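Local atomic coordinates of kappa-carrageenase (Pseudoalteromonas carrageenovora, PDB entry 1DYP), a protein that hydrolyses internal beta-1,4 linkages between D-galactose 4-sulfate and 3,6-anhydro-D-galactose in kappa-carrageenan through a glycoside hydrolase family 16 catalytic domain. Residues A[24-29]-A[43-48]; A[82-87]-A[231-236]. The protein carries 1 engineered substitution. All blocks are in the same frame, centred on the assembly; numbering follows the deposited sequence.

The two contacts illustrate how polar and apolar pairings are combined in one beta-rich catalytic domain. Their centres lie 18 Å apart, and they meet where the loop that follows strand 41-43 passes strand 75-95: Lys44 N of contact 1 comes 3.1 Å from Ser86 O of contact 2, a probable hydrogen bond, and the Trp43 ring packs on Gly87. Contact 1 fastens two peripheral loops away from the catalytic residues. Contact 2 is buried and lies beside the active site, since it holds Arg234, important for substrate recognition, and the side chain of Gln231 lies about 10 Å from that of the proton donor Glu142.

Contact 1 (A[24-29]-A[43-48]); sequences NVKDAT and WKNENA
The side-chain amide of Asn45 receives the ammonium group of Lys26 over one face, with Lys26 NZ 2.8 Å from Asn45 OD1 and 56° out of the carbonyl plane. The peptide carbonyl of the same residue is met in a similar way: Lys26 NZ sits 2.8 Å from Asn45 O, 42° above its plane, while Ala48 N donates to Asn45 O from the opposite face at 3.1 Å. The third acceptor is Ala48 O, 2.7 Å from Lys26 NZ, and here the donor is tilted only modestly from the carbonyl plane. One nitrogen thus spends three hydrogen bonds on two residues, and all three acceptors are neutral carbonyl oxygens, whose dipoles probably offset part of its positive charge. The lysine meets the short 3-10 turn 45-47 at its first residue, whose O is already engaged by Ala48 N, and at Ala48 just past its end. The reach comes from a fully extended lysine: CG stands anti to the backbone N (chi1 -177°), and the remaining methylenes continue straight, bringing CE within 3.3 Å of Ala48 O. A methionine in its place has no N-H to give, and Asn45 OD1 and Ala48 O would probably be left without this partner, the Asn45 amide less restrained in its rotation. The ring of Phe33 adds a cation-pi partner for Lys26 and also touches the side chains of Asn45 and Ala48. Beyond the turn, Glu46 OE2 is a cadmium ligand. In the fold, the contact joins the loop between strands 13-15 and 31-32 to the connection between strands 41-43 and 48-51, with Ala48 packing on Leu57 of strand 54-70.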
ATOM      1  N   ASN A  24       7.457  18.489   3.121  1.00  8.39           N
ATOM      2  CA  ASN A  24       7.508  19.932   3.005  1.00  8.77           C
ATOM      3  C   ASN A  24       7.822  20.213   1.540  1.00  8.93           C
ATOM      4  O   ASN A  24       7.479  21.267   1.008  1.00  9.36           O
ATOM      5  CB  ASN A  24       8.602  20.501   3.908  1.00  8.79           C
ATOM      6  CG  ASN A  24       8.279  20.334   5.376  1.00  8.83           C
ATOM      7  OD1 ASN A  24       7.187  20.680   5.818  1.00  9.05           O
ATOM      8  ND2 ASN A  24       9.228  19.807   6.141  1.00  9.02           N
ATOM      9  N   VAL A  25       8.475  19.249   0.897  1.00  9.14           N
ATOM     10  CA  VAL A  25       8.825  19.354  -0.514  1.00  9.50           C
ATOM     11  C   VAL A  25       8.630  18.002  -1.181  1.00  9.59           C
ATOM     12  O   VAL A  25       8.546  16.975  -0.506  1.00  9.74           O
ATOM     13  CB  VAL A  25      10.301  19.771  -0.718  1.00  9.52           C
ATOM     14  CG1 VAL A  25      10.551  21.138  -0.089  1.00  9.90           C
ATOM     15  CG2 VAL A  25      11.225  18.716  -0.128  1.00  9.96           C
ATOM     16  N   LYS A  26       8.545  18.009  -2.508  1.00  9.63           N
ATOM     17  CA  LYS A  26       8.394  16.780  -3.275  1.00  9.74           C
ATOM     18  C   LYS A  26       9.815  16.339  -3.609  1.00  9.87           C
ATOM     19  O   LYS A  26      10.479  16.926  -4.465  1.00 10.23           O
ATOM     20  CB  LYS A  26       7.594  17.042  -4.555  1.00  9.66           C
ATOM     21  CG  LYS A  26       7.340  15.793  -5.381  1.00  9.61           C
ATOM     22  CD  LYS A  26       6.394  16.070  -6.535  1.00  9.50           C
ATOM     23  CE  LYS A  26       6.229  14.829  -7.406  1.00  9.58           C
ATOM     24  NZ  LYS A  26       5.312  15.058  -8.559  1.00  9.78           N
ATOM     25  N   ASP A  27      10.272  15.302  -2.915  1.00  9.83           N
ATOM     26  CA  ASP A  27      11.627  14.786  -3.062  1.00 10.07           C
ATOM     27  C   ASP A  27      11.737  13.580  -3.992  1.00 10.29           C
ATOM     28  O   ASP A  27      11.536  12.442  -3.571  1.00 10.26           O
ATOM     29  CB  ASP A  27      12.154  14.421  -1.674  1.00 10.24           C
ATOM     30  CG  ASP A  27      13.626  14.071  -1.671  1.00 10.46           C
ATOM     31  OD1 ASP A  27      14.213  13.884  -2.756  1.00 10.55           O
ATOM     32  OD2 ASP A  27      14.190  13.971  -0.565  1.00 10.72           O
ATOM     33  N   ALA A  28      12.084  13.839  -5.249  1.00 10.40           N
ATOM     34  CA  ALA A  28      12.221  12.786  -6.250  1.00 10.67           C
ATOM     35  C   ALA A  28      13.508  11.975  -6.107  1.00 10.82           C
ATOM     36  O   ALA A  28      13.703  10.982  -6.805  1.00 10.99           O
ATOM     37  CB  ALA A  28      12.135  13.387  -7.647  1.00 10.76           C
ATOM     38  N   THR A  29      14.399  12.397  -5.219  1.00 11.01           N
ATOM     39  CA  THR A  29      15.630  11.650  -5.004  1.00 11.21           C
ATOM     40  C   THR A  29      15.292  10.503  -4.064  1.00 11.02           C
ATOM     41  O   THR A  29      15.798   9.389  -4.201  1.00 11.55           O
ATOM     42  CB  THR A  29      16.717  12.524  -4.352  1.00 11.68           C
ATOM     43  OG1 THR A  29      17.148  13.522  -5.282  1.00 12.34           O
ATOM     44  CG2 THR A  29      17.909  11.669  -3.925  1.00 11.90           C
ATOM     45  N   TRP A  43       0.129   5.227 -13.110  1.00  8.14           N
ATOM     46  CA  TRP A  43       0.684   6.229 -12.220  1.00  8.46           C
ATOM     47  C   TRP A  43       1.180   7.401 -13.051  1.00  8.79           C
ATOM     48  O   TRP A  43       1.708   7.217 -14.146  1.00  9.02           O
ATOM     49  CB  TRP A  43       1.868   5.659 -11.441  1.00  8.21           C
ATOM     50  CG  TRP A  43       1.566   4.414 -10.687  1.00  7.96           C
ATOM     51  CD1 TRP A  43       2.147   3.195 -10.862  1.00  8.13           C
ATOM     52  CD2 TRP A  43       0.637   4.267  -9.607  1.00  7.86           C
ATOM     53  NE1 TRP A  43       1.644   2.295  -9.956  1.00  7.98           N
ATOM     54  CE2 TRP A  43       0.714   2.927  -9.172  1.00  7.83           C
ATOM     55  CE3 TRP A  43      -0.253   5.141  -8.961  1.00  7.54           C
ATOM     56  CZ2 TRP A  43      -0.065   2.432  -8.119  1.00  7.71           C
ATOM     57  CZ3 TRP A  43      -1.028   4.649  -7.911  1.00  7.57           C
ATOM     58  CH2 TRP A  43      -0.927   3.304  -7.501  1.00  7.75           C
ATOM     59  N   LYS A  44       1.003   8.607 -12.531  1.00  8.90           N
ATOM     60  CA  LYS A  44       1.480   9.798 -13.215  1.00  9.35           C
ATOM     61  C   LYS A  44       2.137  10.692 -12.182  1.00  9.42           C
ATOM     62  O   LYS A  44       1.555  10.981 -11.134  1.00  8.94           O
ATOM     63  CB  LYS A  44       0.336  10.546 -13.900  1.00  9.76           C
ATOM     64  CG  LYS A  44      -0.312   9.787 -15.053  1.00 10.19           C
ATOM     65  CD  LYS A  44       0.654   9.549 -16.202  1.00 10.68           C
ATOM     66  CE  LYS A  44      -0.038   8.812 -17.344  0.50 10.64           C
ATOM     67  NZ  LYS A  44       0.852   8.589 -18.519  0.50 10.84           N
ATOM     68  N   ASN A  45       3.362  11.110 -12.478  1.00  9.64           N
ATOM     69  CA  ASN A  45       4.115  11.975 -11.583  1.00 10.14           C
ATOM     70  C   ASN A  45       3.313  13.209 -11.182  1.00 10.22           C
ATOM     71  O   ASN A  45       3.389  13.659 -10.041  1.00 10.10           O
ATOM     72  CB  ASN A  45       5.421  12.404 -12.257  1.00 10.55           C
ATOM     73  CG  ASN A  45       6.207  13.391 -11.425  1.00 11.20           C
ATOM     74  OD1 ASN A  45       6.522  13.129 -10.265  1.00 11.45           O
ATOM     75  ND2 ASN A  45       6.530  14.538 -12.014  1.00 11.92           N
ATOM     76  N   GLU A  46       2.536  13.750 -12.115  1.00 10.37           N
ATOM     77  CA  GLU A  46       1.755  14.942 -11.819  1.00 10.70           C
ATOM     78  C   GLU A  46       0.622  14.695 -10.830  1.00 10.55           C
ATOM     79  O   GLU A  46       0.051  15.643 -10.287  1.00 10.79           O
ATOM     80  CB  GLU A  46       1.201  15.563 -13.109  1.00 11.24           C
ATOM     81  CG  GLU A  46       0.053  14.811 -13.760  1.00 11.94           C
ATOM     82  CD  GLU A  46      -0.552  15.582 -14.922  1.00 12.79           C
ATOM     83  OE1 GLU A  46       0.140  15.762 -15.945  0.50 12.72           O
ATOM     84  OE2 GLU A  46      -1.718  16.014 -14.810  0.50 12.88           O
ATOM     85  N   ASN A  47       0.297  13.428 -10.589  1.00 10.37           N
ATOM     86  CA  ASN A  47      -0.768  13.093  -9.650  1.00 10.26           C
ATOM     87  C   ASN A  47      -0.254  13.083  -8.216  1.00  9.96           C
ATOM     88  O   ASN A  47      -1.013  12.864  -7.275  1.00  9.66           O
ATOM     89  CB  ASN A  47      -1.389  11.738  -9.998  1.00 10.45           C
ATOM     90  CG  ASN A  47      -2.332  11.824 -11.180  1.00 11.08           C
ATOM     91  OD1 ASN A  47      -2.774  10.807 -11.711  1.00 11.83           O
ATOM     92  ND2 ASN A  47      -2.657  13.042 -11.588  1.00 11.57           N
ATOM     93  N   ALA A  48       1.044  13.316  -8.061  1.00  9.83           N
ATOM     94  CA  ALA A  48       1.660  13.371  -6.742  1.00  9.98           C
ATOM     95  C   ALA A  48       2.110  14.808  -6.531  1.00 10.09           C
ATOM     96  O   ALA A  48       3.000  15.296  -7.229  1.00 10.25           O
ATOM     97  CB  ALA A  48       2.852  12.427  -6.675  1.00  9.91           C
TER

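Contact 2 (A[82-87]-A[231-236]); sequences LYYTSG and QGLRAP
Gln231 opens the pairing with its backbone: its N donates to Gly87 O at 3.3 Å, nearly in line with the carbonyl bond, and its O accepts from Ser86 OG at 2.6 Å. With chi1 at -162° the hydroxyl of Ser86 turns to the side of its own carbonyl carbon and reaches across to Gln231 O. Thr59 OG1 bonds to both Ser86 OG and Gln231 NE2, so a single hydroxyl connects the two side chains. At Gly232 the missing side chain matters, because a CB would collide with Arg234 NH1. Leu233 then supplies the apolar part. Its CD1 lies over one face of the Tyr84 ring in a CH-pi contact, 4.0 Å from the centroid and 20° off the normal, while Leu233 CD2 packs 3.4 Å from Tyr84 CD1; Tyr84 OH is bonded to Ser252 O. Arg234 folds back, its NH1 donating to Leu233 O at 2.9 Å in the guanidinium plane, and Gln145 accepts from its NE. A cis peptide bond precedes Pro236, whose O bonds to Ser248 OG. Antiparallel strands 75-95 and 225-233 thus part beyond Gln231, where side chains replace backbone pairing, as the chain enters the substrate-recognition region of the tunnel-shaped active site in this family 16 beta-sandwich.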
ATOM      1  N   LEU A  82      -7.751   2.386 -20.531  1.00  8.70           N
ATOM      2  CA  LEU A  82      -7.971   2.513 -19.097  1.00  8.31           C
ATOM      3  C   LEU A  82      -8.628   3.866 -18.890  1.00  8.11           C
ATOM      4  O   LEU A  82      -8.577   4.728 -19.771  1.00  8.14           O
ATOM      5  CB  LEU A  82      -6.658   2.399 -18.323  1.00  8.13           C
ATOM      6  CG  LEU A  82      -6.037   0.996 -18.406  1.00  8.20           C
ATOM      7  CD1 LEU A  82      -4.746   0.954 -17.604  1.00  8.25           C
ATOM      8  CD2 LEU A  82      -7.031  -0.046 -17.879  1.00  8.02           C
ATOM      9  N   TYR A  83      -9.224   4.075 -17.724  1.00  8.12           N
ATOM     10  CA  TYR A  83      -9.978   5.301 -17.506  1.00  8.10           C
ATOM     11  C   TYR A  83      -9.566   6.219 -16.365  1.00  7.74           C
ATOM     12  O   TYR A  83     -10.092   7.328 -16.243  1.00  7.50           O
ATOM     13  CB  TYR A  83     -11.447   4.910 -17.359  1.00  8.89           C
ATOM     14  CG  TYR A  83     -11.855   3.902 -18.409  1.00  9.66           C
ATOM     15  CD1 TYR A  83     -12.069   4.292 -19.728  1.00 10.32           C
ATOM     16  CD2 TYR A  83     -11.946   2.541 -18.102  1.00 10.20           C
ATOM     17  CE1 TYR A  83     -12.356   3.355 -20.717  1.00 10.94           C
ATOM     18  CE2 TYR A  83     -12.232   1.598 -19.082  1.00 11.13           C
ATOM     19  CZ  TYR A  83     -12.434   2.012 -20.388  1.00 11.04           C
ATOM     20  OH  TYR A  83     -12.709   1.080 -21.365  1.00 12.10           O
ATOM     21  N   TYR A  84      -8.631   5.766 -15.539  1.00  7.46           N
ATOM     22  CA  TYR A  84      -8.178   6.568 -14.412  1.00  6.97           C
ATOM     23  C   TYR A  84      -6.670   6.519 -14.235  1.00  6.83           C
ATOM     24  O   TYR A  84      -6.028   5.522 -14.563  1.00  6.74           O
ATOM     25  CB  TYR A  84      -8.824   6.084 -13.104  1.00  6.87           C
ATOM     26  CG  TYR A  84     -10.327   6.111 -13.101  1.00  6.47           C
ATOM     27  CD1 TYR A  84     -11.064   5.071 -13.668  1.00  6.73           C
ATOM     28  CD2 TYR A  84     -11.018   7.194 -12.561  1.00  6.59           C
ATOM     29  CE1 TYR A  84     -12.457   5.111 -13.698  1.00  6.26           C
ATOM     30  CE2 TYR A  84     -12.408   7.246 -12.589  1.00  6.22           C
ATOM     31  CZ  TYR A  84     -13.120   6.202 -13.160  1.00  6.47           C
ATOM     32  OH  TYR A  84     -14.497   6.257 -13.201  1.00  6.23           O
ATOM     33  N   THR A  85      -6.108   7.609 -13.727  1.00  6.56           N
ATOM     34  CA  THR A  85      -4.680   7.667 -13.437  1.00  6.69           C
ATOM     35  C   THR A  85      -4.622   7.991 -11.953  1.00  6.58           C
ATOM     36  O   THR A  85      -5.581   8.525 -11.395  1.00  6.75           O
ATOM     37  CB  THR A  85      -3.941   8.766 -14.236  1.00  6.72           C
ATOM     38  OG1 THR A  85      -4.545  10.043 -13.995  1.00  6.72           O
ATOM     39  CG2 THR A  85      -3.968   8.443 -15.726  1.00  6.94           C
ATOM     40  N   SER A  86      -3.525   7.647 -11.297  1.00  6.63           N
ATOM     41  CA  SER A  86      -3.443   7.934  -9.875  1.00  6.49           C
ATOM     42  C   SER A  86      -2.042   8.317  -9.440  1.00  6.60           C
ATOM     43  O   SER A  86      -1.137   8.444 -10.268  1.00  6.66           O
ATOM     44  CB  SER A  86      -3.939   6.738  -9.064  1.00  6.64           C
ATOM     45  OG  SER A  86      -4.245   7.138  -7.741  1.00  5.91           O
ATOM     46  N   GLY A  87      -1.875   8.494  -8.135  1.00  6.43           N
ATOM     47  CA  GLY A  87      -0.592   8.897  -7.592  1.00  6.42           C
ATOM     48  C   GLY A  87       0.060   7.878  -6.684  1.00  6.36           C
ATOM     49  O   GLY A  87      -0.609   7.109  -5.989  1.00  6.26           O
ATOM     50  N   GLN A 231      -2.675   5.442  -4.088  1.00  5.75           N
ATOM     51  CA  GLN A 231      -4.124   5.349  -4.072  1.00  5.80           C
ATOM     52  C   GLN A 231      -4.563   4.520  -5.268  1.00  5.94           C
ATOM     53  O   GLN A 231      -4.278   4.862  -6.416  1.00  6.00           O
ATOM     54  CB  GLN A 231      -4.754   6.740  -4.114  1.00  6.07           C
ATOM     55  CG  GLN A 231      -6.266   6.710  -4.020  1.00  6.24           C
ATOM     56  CD  GLN A 231      -6.842   8.032  -3.575  1.00  6.75           C
ATOM     57  OE1 GLN A 231      -6.857   8.345  -2.383  1.00  7.38           O
ATOM     58  NE2 GLN A 231      -7.312   8.823  -4.531  1.00  6.56           N
ATOM     59  N   GLY A 232      -5.241   3.415  -4.988  1.00  5.69           N
ATOM     60  CA  GLY A 232      -5.694   2.547  -6.058  1.00  6.12           C
ATOM     61  C   GLY A 232      -7.167   2.702  -6.369  1.00  6.04           C
ATOM     62  O   GLY A 232      -7.914   3.314  -5.611  1.00  6.19           O
ATOM     63  N   LEU A 233      -7.580   2.132  -7.494  1.00  6.18           N
ATOM     64  CA  LEU A 233      -8.968   2.186  -7.933  1.00  6.43           C
ATOM     65  C   LEU A 233      -9.698   0.949  -7.412  1.00  6.42           C
ATOM     66  O   LEU A 233      -9.101  -0.125  -7.272  1.00  6.33           O
ATOM     67  CB  LEU A 233      -9.019   2.225  -9.463  1.00  6.83           C
ATOM     68  CG  LEU A 233     -10.296   2.729 -10.132  1.00  7.36           C
ATOM     69  CD1 LEU A 233     -10.506   4.217  -9.834  1.00  7.42           C
ATOM     70  CD2 LEU A 233     -10.184   2.499 -11.636  1.00  7.63           C
ATOM     71  N   ARG A 234     -10.991   1.098  -7.133  1.00  6.00           N
ATOM     72  CA  ARG A 234     -11.801   0.000  -6.615  1.00  6.11           C
ATOM     73  C   ARG A 234     -13.216   0.053  -7.174  1.00  6.16           C
ATOM     74  O   ARG A 234     -13.554   0.945  -7.954  1.00  6.13           O
ATOM     75  CB  ARG A 234     -11.870   0.074  -5.083  1.00  6.21           C
ATOM     76  CG  ARG A 234     -10.529  -0.082  -4.375  1.00  6.39           C
ATOM     77  CD  ARG A 234      -9.982  -1.497  -4.526  1.00  6.74           C
ATOM     78  NE  ARG A 234      -8.811  -1.743  -3.682  1.00  7.35           N
ATOM     79  CZ  ARG A 234      -7.556  -1.495  -4.040  1.00  7.41           C
ATOM     80  NH1 ARG A 234      -7.289  -0.988  -5.236  1.00  7.46           N
ATOM     81  NH2 ARG A 234      -6.564  -1.771  -3.201  1.00  7.82           N
ATOM     82  N   ALA A 235     -14.035  -0.915  -6.778  1.00  6.34           N
ATOM     83  CA  ALA A 235     -15.425  -0.955  -7.206  1.00  6.55           C
ATOM     84  C   ALA A 235     -16.012   0.398  -6.804  1.00  6.94           C
ATOM     85  O   ALA A 235     -15.672   0.939  -5.752  1.00  6.99           O
ATOM     86  CB  ALA A 235     -16.156  -2.090  -6.493  1.00  6.70           C
ATOM     87  N   PRO A 236     -16.952   0.931  -7.593  1.00  7.06           N
ATOM     88  CA  PRO A 236     -17.564   0.411  -8.820  1.00  7.10           C
ATOM     89  C   PRO A 236     -16.801   0.567 -10.135  1.00  7.08           C
ATOM     90  O   PRO A 236     -17.391   0.406 -11.203  1.00  7.26           O
ATOM     91  CB  PRO A 236     -18.885   1.160  -8.863  1.00  7.21           C
ATOM     92  CG  PRO A 236     -18.466   2.532  -8.400  1.00  7.31           C
ATOM     93  CD  PRO A 236     -17.555   2.227  -7.219  1.00  7.16           C
TER